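Local coordinates for Ras-related protein Rab-7L1 (Homo sapiens, PDB 6HH2) that binds and hydrolyses GTP as a small Rab GTPase of endosome and trans-Golgi trafficking and recruits the kinase LRRK2 to the Golgi complex, stimulating its activity, at residues His9-Leu14 against Glu174-Asn179; Phe47-Leu52 against Ile59-Leu64. The protein carries 4 engineered substitutions. All blocks are in the same frame, centred on the assembly; numbering follows the deposited sequence.

Interaction 1 (His9-Leu14 against Glu174-Asn179); sequences HLFKVL and EKMMRN
Two methionines near the end of helix 165-178, Met176 and Met177, meet His9, Phe11 and Val13 of strand 8-17, joining the C-terminal helix of the Ras-like G domain to a central strand of its sheet. The strand and helix segments approach to 10.0 Å between axes, their directions 118° apart, and side chains fill the gap.

Met176 comes first along the helix. Its CB stands over the centre of the Phe11 ring, 3.8 Å from the centroid, in a CH-pi contact. The side chain then runs on in the opposite sense to that of Phe11: SD reaches Phe11 CB at 3.7 Å and has an oblique Met-aromatic relation to the ring. A bend at the last torsion (chi3 -66°) turns the methyl aside, and CE ends 3.8 Å from Val13 CG2. Leu62 of the neighbouring strand 58-66 also packs against the Met176 methyl.

Met177 serves both rings. The bend at chi2 (-70°) carries its sulfur to the rim of Phe11, where Met177 SD lies in the plane of the Phe11 ring, 3.6 Å from Phe11 CE2, a Met-aromatic contact at the edge. The same sulfur lies over the face of the His9 imidazole, 3.6 Å from His9 CG. His9 NE2 is hydrogen-bonded to Glu58, which probably helps to fix the ring's rotation. A further bend at chi3 turns the Met177 methyl CE almost squarely above the imidazole, 3.6 Å from the His9 ring centroid, in a CH-pi contact.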
loop_
_atom_site.group_PDB
_atom_site.type_symbol
_atom_site.label_atom_id
_atom_site.label_comp_id
_atom_site.label_asym_id
_atom_site.label_seq_id
_atom_site.Cartn_x
_atom_site.Cartn_y
_atom_site.Cartn_z
ATOM N N HIS A 9 -3.643 -4.736 -17.627
ATOM C CA HIS A 9 -2.464 -4.732 -16.773
ATOM C C HIS A 9 -2.957 -4.996 -15.368
ATOM O O HIS A 9 -3.635 -4.152 -14.794
ATOM C CB HIS A 9 -1.771 -3.366 -16.818
ATOM C CG HIS A 9 -1.392 -2.938 -18.214
ATOM N ND1 HIS A 9 -0.187 -3.283 -18.784
ATOM C CD2 HIS A 9 -2.061 -2.221 -19.153
ATOM C CE1 HIS A 9 -0.125 -2.802 -20.016
ATOM N NE2 HIS A 9 -1.260 -2.171 -20.276
ATOM N N LEU A 10 -2.589 -6.141 -14.799
ATOM C CA LEU A 10 -3.065 -6.545 -13.487
ATOM C C LEU A 10 -1.936 -6.400 -12.481
ATOM O O LEU A 10 -0.834 -6.937 -12.699
ATOM C CB LEU A 10 -3.515 -8.006 -13.547
ATOM C CG LEU A 10 -3.927 -8.590 -12.201
ATOM C CD1 LEU A 10 -5.195 -7.948 -11.604
ATOM C CD2 LEU A 10 -4.133 -10.093 -12.395
ATOM N N PHE A 11 -2.198 -5.664 -11.392
ATOM C CA PHE A 11 -1.212 -5.433 -10.339
ATOM C C PHE A 11 -1.783 -5.822 -8.982
ATOM O O PHE A 11 -2.825 -5.308 -8.575
ATOM C CB PHE A 11 -0.746 -3.962 -10.294
ATOM C CG PHE A 11 -0.122 -3.493 -11.578
ATOM C CD1 PHE A 11 1.041 -4.094 -12.087
ATOM C CD2 PHE A 11 -0.739 -2.477 -12.299
ATOM C CE1 PHE A 11 1.605 -3.611 -13.274
ATOM C CE2 PHE A 11 -0.163 -2.019 -13.492
ATOM C CZ PHE A 11 0.978 -2.621 -13.973
ATOM N N LYS A 12 -1.066 -6.668 -8.253
ATOM C CA LYS A 12 -1.414 -7.011 -6.872
ATOM C C LYS A 12 -0.621 -6.100 -5.954
ATOM O O LYS A 12 0.620 -6.036 -6.034
ATOM C CB LYS A 12 -1.067 -8.491 -6.649
ATOM C CG LYS A 12 -1.066 -8.931 -5.163
ATOM C CD LYS A 12 -0.989 -10.443 -5.031
ATOM C CE LYS A 12 -0.944 -10.751 -3.508
ATOM N NZ LYS A 12 -0.901 -12.246 -3.298
ATOM N N VAL A 13 -1.325 -5.328 -5.132
ATOM C CA VAL A 13 -0.705 -4.316 -4.272
ATOM C C VAL A 13 -0.957 -4.741 -2.825
ATOM O O VAL A 13 -2.113 -4.950 -2.422
ATOM C CB VAL A 13 -1.333 -2.940 -4.533
ATOM C CG1 VAL A 13 -0.746 -1.920 -3.565
ATOM C CG2 VAL A 13 -1.085 -2.551 -6.019
ATOM N N LEU A 14 0.111 -4.865 -2.049
ATOM C CA LEU A 14 -0.014 -5.223 -0.621
ATOM C C LEU A 14 -0.176 -3.966 0.206
ATOM O O LEU A 14 0.606 -3.021 0.049
ATOM C CB LEU A 14 1.257 -5.946 -0.174
ATOM C CG LEU A 14 1.661 -7.090 -1.075
ATOM C CD1 LEU A 14 2.930 -7.764 -0.526
ATOM C CD2 LEU A 14 0.496 -8.115 -1.174
ATOM N N GLU A 174 1.624 4.463 -11.835
ATOM C CA GLU A 174 2.474 4.822 -12.955
ATOM C C GLU A 174 3.827 4.150 -12.839
ATOM O O GLU A 174 4.393 3.716 -13.855
ATOM C CB GLU A 174 2.551 6.337 -13.094
ATOM C CG GLU A 174 1.134 6.957 -13.294
ATOM C CD GLU A 174 1.145 8.414 -13.644
ATOM O OE1 GLU A 174 2.250 8.912 -13.928
ATOM O OE2 GLU A 174 0.068 9.062 -13.690
ATOM N N LYS A 175 4.310 3.962 -11.612
ATOM C CA LYS A 175 5.580 3.247 -11.443
ATOM C C LYS A 175 5.434 1.764 -11.776
ATOM O O LYS A 175 6.341 1.157 -12.358
ATOM C CB LYS A 175 6.078 3.428 -10.004
ATOM C CG LYS A 175 7.365 2.614 -9.685
ATOM C CD LYS A 175 8.551 3.189 -10.444
ATOM C CE LYS A 175 9.149 4.358 -9.682
ATOM N NZ LYS A 175 10.383 4.777 -10.408
ATOM N N MET A 176 4.336 1.145 -11.354
ATOM C CA MET A 176 4.123 -0.265 -11.684
ATOM C C MET A 176 3.997 -0.458 -13.189
ATOM O O MET A 176 4.480 -1.454 -13.736
ATOM C CB MET A 176 2.876 -0.797 -10.980
ATOM C CG MET A 176 3.056 -0.884 -9.428
ATOM S SD MET A 176 1.698 -1.731 -8.628
ATOM C CE MET A 176 0.292 -0.590 -8.936
ATOM N N MET A 177 3.374 0.504 -13.886
ATOM C CA MET A 177 3.327 0.426 -15.348
ATOM C C MET A 177 4.723 0.541 -15.961
ATOM O O MET A 177 5.072 -0.203 -16.888
ATOM C CB MET A 177 2.393 1.509 -15.902
ATOM C CG MET A 177 0.912 1.223 -15.613
ATOM S SD MET A 177 0.309 -0.167 -16.578
ATOM C CE MET A 177 0.170 0.563 -18.215
ATOM N N ARG A 178 5.546 1.442 -15.434
ATOM C CA ARG A 178 6.909 1.591 -15.928
ATOM C C ARG A 178 7.713 0.321 -15.696
ATOM O O ARG A 178 8.540 -0.064 -16.522
ATOM C CB ARG A 178 7.577 2.783 -15.251
ATOM C CG ARG A 178 8.907 3.149 -15.909
ATOM C CD ARG A 178 9.546 4.392 -15.308
ATOM N NE ARG A 178 10.853 4.642 -15.933
ATOM C CZ ARG A 178 11.620 5.706 -15.677
ATOM N NH1 ARG A 178 11.208 6.631 -14.804
ATOM N NH2 ARG A 178 12.792 5.835 -16.286
ATOM N N ASN A 179 7.480 -0.351 -14.574
ATOM C CA ASN A 179 8.215 -1.574 -14.286
ATOM C C ASN A 179 7.691 -2.778 -15.053
ATOM O O ASN A 179 8.303 -3.845 -14.959
ATOM C CB ASN A 179 8.095 -1.897 -12.796
ATOM C CG ASN A 179 8.916 -0.981 -11.918
ATOM O OD1 ASN A 179 9.805 -0.279 -12.406
ATOM N ND2 ASN A 179 8.669 -1.026 -10.604
#

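Interaction 2 (Phe47-Leu52 against Ile59-Leu64); sequences FALKVL and IVRLQL
Phe47 lays its ring flat against the side-chain amide of Gln63, the two planes 9° apart, with Gln63 CD 3.7 Å above the ring centre. Phe47 CG lies between its own backbone N and carbonyl carbon (chi1 52°), bringing the ring over Gln63, whose NE2 comes within 3.6 Å of Phe47 CZ. Gln63 OE1 accepts a hydrogen bond from Trp65 NE1, which probably helps to hold the amide in this stack. Beside the stack, Leu49 CD1 packs 3.9 Å from Gln63 CG, the two side chains running the same way.

The backbones form the antiparallel beta hairpin of strands 48-55 and 58-66, which joins the end of the effector region, assigned by similarity and including Phe47, to the rest of the sheet. Ala48 with Leu64, Lys50 with Leu62 and Leu52 with Val60 are hydrogen-bonded pairs, each with two N-H...O bonds, and Leu64 N to Ala48 O is 2.8 Å and nearly straight. Helix 165-178 packs on Leu52, Val60 and Leu62. Arg61 lies across from Val51 in a non-hydrogen-bonded pair, and its guanidinium forms a salt bridge with Asp8. Farther along, Val51 CG1 meets Ile59 CD1 at 3.9 Å.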
loop_
_atom_site.group_PDB
_atom_site.type_symbol
_atom_site.label_atom_id
_atom_site.label_comp_id
_atom_site.label_asym_id
_atom_site.label_seq_id
_atom_site.Cartn_x
_atom_site.Cartn_y
_atom_site.Cartn_z
ATOM N N PHE A 47 -9.138 -9.904 -1.666
ATOM C CA PHE A 47 -8.646 -8.575 -2.043
ATOM C C PHE A 47 -9.853 -7.799 -2.534
ATOM O O PHE A 47 -10.883 -8.377 -2.850
ATOM C CB PHE A 47 -7.591 -8.660 -3.186
ATOM C CG PHE A 47 -8.046 -9.470 -4.388
ATOM C CD1 PHE A 47 -8.835 -8.903 -5.402
ATOM C CD2 PHE A 47 -7.746 -10.828 -4.486
ATOM C CE1 PHE A 47 -9.275 -9.688 -6.473
ATOM C CE2 PHE A 47 -8.169 -11.595 -5.574
ATOM C CZ PHE A 47 -8.932 -11.028 -6.564
ATOM N N ALA A 48 -9.693 -6.486 -2.650
ATOM C CA ALA A 48 -10.716 -5.637 -3.276
ATOM C C ALA A 48 -10.140 -5.158 -4.604
ATOM O O ALA A 48 -8.927 -5.065 -4.748
ATOM C CB ALA A 48 -10.975 -4.417 -2.397
ATOM N N LEU A 49 -11.003 -4.887 -5.570
ATOM C CA LEU A 49 -10.547 -4.454 -6.886
ATOM C C LEU A 49 -10.713 -2.948 -7.078
ATOM O O LEU A 49 -11.620 -2.306 -6.527
ATOM C CB LEU A 49 -11.434 -5.108 -7.925
ATOM C CG LEU A 49 -10.902 -6.223 -8.843
ATOM C CD1 LEU A 49 -9.597 -6.875 -8.511
ATOM C CD2 LEU A 49 -11.988 -7.190 -9.270
ATOM N N LYS A 50 -9.856 -2.392 -7.935
ATOM C CA LYS A 50 -10.090 -1.087 -8.557
ATOM C C LYS A 50 -9.742 -1.231 -10.027
ATOM O O LYS A 50 -8.723 -1.840 -10.371
ATOM C CB LYS A 50 -9.267 0.015 -7.932
ATOM C CG LYS A 50 -9.731 1.434 -8.432
ATOM C CD LYS A 50 -8.722 2.385 -7.943
ATOM C CE LYS A 50 -9.228 3.824 -8.111
ATOM N NZ LYS A 50 -10.496 4.040 -7.314
ATOM N N VAL A 51 -10.574 -0.685 -10.914
ATOM C CA VAL A 51 -10.323 -0.838 -12.337
ATOM C C VAL A 51 -10.331 0.559 -12.947
ATOM O O VAL A 51 -11.238 1.347 -12.675
ATOM C CB VAL A 51 -11.376 -1.713 -13.027
ATOM C CG1 VAL A 51 -11.010 -1.968 -14.497
ATOM C CG2 VAL A 51 -11.542 -3.054 -12.278
ATOM N N LEU A 52 -9.339 0.871 -13.770
ATOM C CA LEU A 52 -9.192 2.195 -14.362
ATOM C C LEU A 52 -8.924 2.033 -15.846
ATOM O O LEU A 52 -8.087 1.213 -16.249
ATOM C CB LEU A 52 -7.983 2.943 -13.744
ATOM C CG LEU A 52 -8.128 3.301 -12.267
ATOM C CD1 LEU A 52 -6.780 3.734 -11.720
ATOM C CD2 LEU A 52 -9.191 4.409 -12.118
ATOM N N ILE A 59 -6.732 -1.328 -19.929
ATOM C CA ILE A 59 -7.171 -1.010 -18.585
ATOM C C ILE A 59 -6.082 -1.454 -17.604
ATOM O O ILE A 59 -5.222 -2.291 -17.919
ATOM C CB ILE A 59 -8.522 -1.660 -18.245
ATOM C CG1 ILE A 59 -8.411 -3.173 -18.333
ATOM C CG2 ILE A 59 -9.670 -1.109 -19.122
ATOM C CD1 ILE A 59 -9.531 -3.880 -17.578
ATOM N N VAL A 60 -6.105 -0.845 -16.419
ATOM C CA VAL A 60 -5.299 -1.237 -15.256
ATOM C C VAL A 60 -6.251 -1.778 -14.205
ATOM O O VAL A 60 -7.264 -1.138 -13.893
ATOM C CB VAL A 60 -4.556 -0.020 -14.691
ATOM C CG1 VAL A 60 -3.978 -0.344 -13.304
ATOM C CG2 VAL A 60 -3.432 0.395 -15.666
ATOM N N ARG A 61 -5.948 -2.959 -13.683
ATOM C CA ARG A 61 -6.767 -3.597 -12.656
ATOM C C ARG A 61 -5.873 -3.787 -11.433
ATOM O O ARG A 61 -4.781 -4.369 -11.541
ATOM C CB ARG A 61 -7.299 -4.934 -13.175
ATOM C CG ARG A 61 -8.074 -5.748 -12.144
ATOM C CD ARG A 61 -8.711 -7.021 -12.747
ATOM N NE ARG A 61 -9.823 -6.680 -13.627
ATOM C CZ ARG A 61 -9.787 -6.725 -14.956
ATOM N NH1 ARG A 61 -8.689 -7.123 -15.587
ATOM N NH2 ARG A 61 -10.867 -6.392 -15.655
ATOM N N LEU A 62 -6.288 -3.244 -10.290
ATOM C CA LEU A 62 -5.516 -3.392 -9.059
ATOM C C LEU A 62 -6.252 -4.333 -8.116
ATOM O O LEU A 62 -7.449 -4.166 -7.881
ATOM C CB LEU A 62 -5.388 -2.078 -8.316
ATOM C CG LEU A 62 -4.837 -0.907 -9.074
ATOM C CD1 LEU A 62 -4.729 0.254 -8.066
ATOM C CD2 LEU A 62 -3.488 -1.291 -9.662
ATOM N N GLN A 63 -5.549 -5.325 -7.577
ATOM C CA GLN A 63 -5.996 -6.103 -6.419
ATOM C C GLN A 63 -5.370 -5.486 -5.185
ATOM O O GLN A 63 -4.134 -5.427 -5.061
ATOM C CB GLN A 63 -5.534 -7.556 -6.525
ATOM C CG GLN A 63 -6.074 -8.299 -7.725
ATOM C CD GLN A 63 -5.604 -9.741 -7.765
ATOM O OE1 GLN A 63 -4.752 -10.130 -6.941
ATOM N NE2 GLN A 63 -6.119 -10.531 -8.695
ATOM N N LEU A 64 -6.199 -4.990 -4.286
ATOM C CA LEU A 64 -5.731 -4.366 -3.059
ATOM C C LEU A 64 -5.847 -5.410 -1.927
ATOM O O LEU A 64 -6.953 -5.789 -1.524
ATOM C CB LEU A 64 -6.582 -3.138 -2.735
ATOM C CG LEU A 64 -6.563 -2.082 -3.844
ATOM C CD1 LEU A 64 -7.714 -1.088 -3.623
ATOM C CD2 LEU A 64 -5.163 -1.399 -3.851
#

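The centres of interactions 1 and 2 lie about 10 Å apart, on the same side of the chain's centre. Strands 8-17 and 58-66 are parallel neighbours in the six-stranded sheet, and the two contacts meet there: Val13 N lies 2.8 Å from Gln63 O, a probable hydrogen bond, while Phe11 CB packs on Leu62 CD2. Along the chain, both strands of interaction 2 fall in the 159 residues between the two segments of interaction 1, which pairs the first strand with the last helix. Strand 48-55 forms one border of the sheet, so the hairpin ties the end of the effector region, through 58-66, to the strand that the C-terminal helix packs against.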